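Local coordinates for protein anaphase-promoting complex subunit cut9 (Schizosaccharomyces pombe, PDB 2XPI) that serves as a TPR-repeat, homodimer-forming subunit of the anaphase-promoting complex, the E3 ubiquitin ligase that controls progression through mitosis and G1, at residues M202-G207 with Y234-Q239. Numbering follows the deposited sequence.
Sequences MCYLRG and YEAFDQ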
loop_
_atom_site.group_PDB
_atom_site.type_symbol
_atom_site.label_atom_id
_atom_site.label_comp_id
_atom_site.label_asym_id
_atom_site.label_seq_id
_atom_site.Cartn_x
_atom_site.Cartn_y
_atom_site.Cartn_z
ATOM N N MET A 202 14.595 3.292 -17.658
ATOM C CA MET A 202 15.561 2.403 -17.031
ATOM C C MET A 202 16.796 3.148 -16.452
ATOM O O MET A 202 17.390 2.698 -15.467
ATOM C CB MET A 202 15.951 1.268 -17.988
ATOM C CG MET A 202 14.795 0.331 -18.308
ATOM S SD MET A 202 15.310 -1.189 -19.135
ATOM C CE MET A 202 15.428 -0.685 -20.843
ATOM N N CYS A 203 17.169 4.284 -17.048
ATOM C CA CYS A 203 18.235 5.123 -16.477
ATOM C C CYS A 203 17.730 5.757 -15.198
ATOM O O CYS A 203 18.504 5.979 -14.273
ATOM C CB CYS A 203 18.661 6.246 -17.425
ATOM S SG CYS A 203 19.649 5.765 -18.860
ATOM N N TYR A 204 16.434 6.065 -15.160
ATOM C CA TYR A 204 15.843 6.630 -13.966
ATOM C C TYR A 204 15.930 5.583 -12.889
ATOM O O TYR A 204 16.239 5.879 -11.729
ATOM C CB TYR A 204 14.380 7.014 -14.194
ATOM C CG TYR A 204 13.621 7.212 -12.900
ATOM C CD1 TYR A 204 13.810 8.345 -12.132
ATOM C CD2 TYR A 204 12.729 6.249 -12.438
ATOM C CE1 TYR A 204 13.130 8.520 -10.949
ATOM C CE2 TYR A 204 12.043 6.417 -11.254
ATOM C CZ TYR A 204 12.246 7.551 -10.514
ATOM O OH TYR A 204 11.562 7.724 -9.323
ATOM N N LEU A 205 15.662 4.344 -13.282
ATOM C CA LEU A 205 15.627 3.248 -12.335
ATOM C C LEU A 205 17.036 3.056 -11.817
ATOM O O LEU A 205 17.262 2.919 -10.612
ATOM C CB LEU A 205 15.130 1.984 -13.015
ATOM C CG LEU A 205 13.994 1.206 -12.349
ATOM C CD1 LEU A 205 12.969 2.109 -11.676
ATOM C CD2 LEU A 205 13.345 0.318 -13.398
ATOM N N ARG A 206 17.990 3.078 -12.738
ATOM C CA ARG A 206 19.396 2.989 -12.366
ATOM C C ARG A 206 19.791 4.127 -11.433
ATOM O O ARG A 206 20.609 3.944 -10.538
ATOM C CB ARG A 206 20.287 2.980 -13.597
ATOM C CG ARG A 206 21.213 1.801 -13.608
ATOM C CD ARG A 206 22.405 2.075 -14.462
ATOM N NE ARG A 206 21.964 2.819 -15.614
ATOM C CZ ARG A 206 21.214 2.309 -16.579
ATOM N NH1 ARG A 206 20.838 1.035 -16.545
ATOM N NH2 ARG A 206 20.850 3.079 -17.588
ATOM N N GLY A 207 19.207 5.300 -11.645
ATOM C CA GLY A 207 19.425 6.422 -10.759
ATOM C C GLY A 207 18.931 6.106 -9.358
ATOM O O GLY A 207 19.620 6.393 -8.381
ATOM N N TYR A 234 10.090 13.237 -16.357
ATOM C CA TYR A 234 10.017 14.144 -15.244
ATOM C C TYR A 234 10.261 13.492 -13.859
ATOM O O TYR A 234 10.554 14.211 -12.913
ATOM C CB TYR A 234 8.679 14.892 -15.316
ATOM C CG TYR A 234 8.357 15.770 -14.142
ATOM C CD1 TYR A 234 8.460 17.148 -14.232
ATOM C CD2 TYR A 234 7.914 15.217 -12.949
ATOM C CE1 TYR A 234 8.146 17.955 -13.155
ATOM C CE2 TYR A 234 7.592 15.999 -11.883
ATOM C CZ TYR A 234 7.714 17.367 -11.973
ATOM O OH TYR A 234 7.397 18.133 -10.864
ATOM N N GLU A 235 10.154 12.169 -13.718
ATOM C CA GLU A 235 10.460 11.553 -12.419
ATOM C C GLU A 235 11.934 11.770 -12.126
ATOM O O GLU A 235 12.311 11.917 -10.968
ATOM C CB GLU A 235 10.199 10.031 -12.342
ATOM C CG GLU A 235 8.761 9.556 -12.302
ATOM C CD GLU A 235 7.985 9.832 -11.020
ATOM O OE1 GLU A 235 8.425 9.530 -9.894
ATOM O OE2 GLU A 235 6.856 10.312 -11.162
ATOM N N ALA A 236 12.761 11.729 -13.175
ATOM C CA ALA A 236 14.192 12.006 -13.069
ATOM C C ALA A 236 14.478 13.465 -12.668
ATOM O O ALA A 236 15.187 13.721 -11.703
ATOM C CB ALA A 236 14.879 11.685 -14.375
ATOM N N PHE A 237 13.933 14.402 -13.431
ATOM C CA PHE A 237 14.002 15.834 -13.153
ATOM C C PHE A 237 13.586 16.108 -11.721
ATOM O O PHE A 237 14.264 16.816 -10.973
ATOM C CB PHE A 237 13.041 16.567 -14.100
ATOM C CG PHE A 237 13.186 18.048 -14.091
ATOM C CD1 PHE A 237 14.415 18.641 -14.343
ATOM C CD2 PHE A 237 12.094 18.860 -13.849
ATOM C CE1 PHE A 237 14.557 20.028 -14.328
ATOM C CE2 PHE A 237 12.222 20.241 -13.849
ATOM C CZ PHE A 237 13.456 20.825 -14.082
ATOM N N ASP A 238 12.454 15.544 -11.334
ATOM C CA ASP A 238 11.977 15.747 -9.989
ATOM C C ASP A 238 12.962 15.188 -8.954
ATOM O O ASP A 238 13.118 15.762 -7.888
ATOM C CB ASP A 238 10.587 15.150 -9.816
ATOM C CG ASP A 238 10.113 15.214 -8.385
ATOM O OD1 ASP A 238 9.881 14.139 -7.779
ATOM O OD2 ASP A 238 10.009 16.341 -7.850
ATOM N N GLN A 239 13.624 14.073 -9.256
ATOM C CA GLN A 239 14.651 13.565 -8.357
ATOM C C GLN A 239 15.859 14.504 -8.306
ATOM O O GLN A 239 16.284 14.902 -7.233
ATOM C CB GLN A 239 15.099 12.151 -8.730
ATOM C CG GLN A 239 14.135 11.038 -8.323
ATOM C CD GLN A 239 13.671 11.131 -6.875
ATOM O OE1 GLN A 239 14.460 10.981 -5.938
ATOM N NE2 GLN A 239 12.380 11.369 -6.687
#
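Tyr204 packs its ring against Glu235, Ala236 and Gln239 in a buried contact between the first helices of two successive tetratricopeptide repeats, TPR 4 and TPR 5. The two segments run in roughly the same direction, their axes 30° apart and 9.7 Å at closest approach, as expected for equivalent A helices of adjoining repeats. Register centres on Tyr204 and Ala236, whose CA atoms lie 5.7 Å apart. Chi1 of Tyr204 (163°) sets CG beside the carbonyl carbon and opposite the backbone N, which holds the ring out toward helix 234-242; the residue accounts for more than half of the 174 Å² buried. Over one face sits Glu235 CB, 3.9 Å from the ring centroid, a CH-pi contact. Gln239 CG approaches the ring edge, 3.8 Å from Tyr204 CE1, while Ala236 meets Tyr204 CD1 through its backbone N at 3.7 Å, oblique to the ring, and through CB at 4.2 Å. No hydrogen bond joins the segments; the Glu235 carboxylate, turned 85° from the ring plane, instead accepts one through OE2 from the backbone N of Cys102 of the second subunit. A leucine at Tyr204 would probably forfeit the CH-pi contact and leave Glu235 CB and Gln239 CG less well covered. Helix 216-229 touches both sides, meeting Cys203 through Glu225 and Ala236 through Ala226, whereas Leu205 of helix 198-212 packs on helices 150-162 and 166-173.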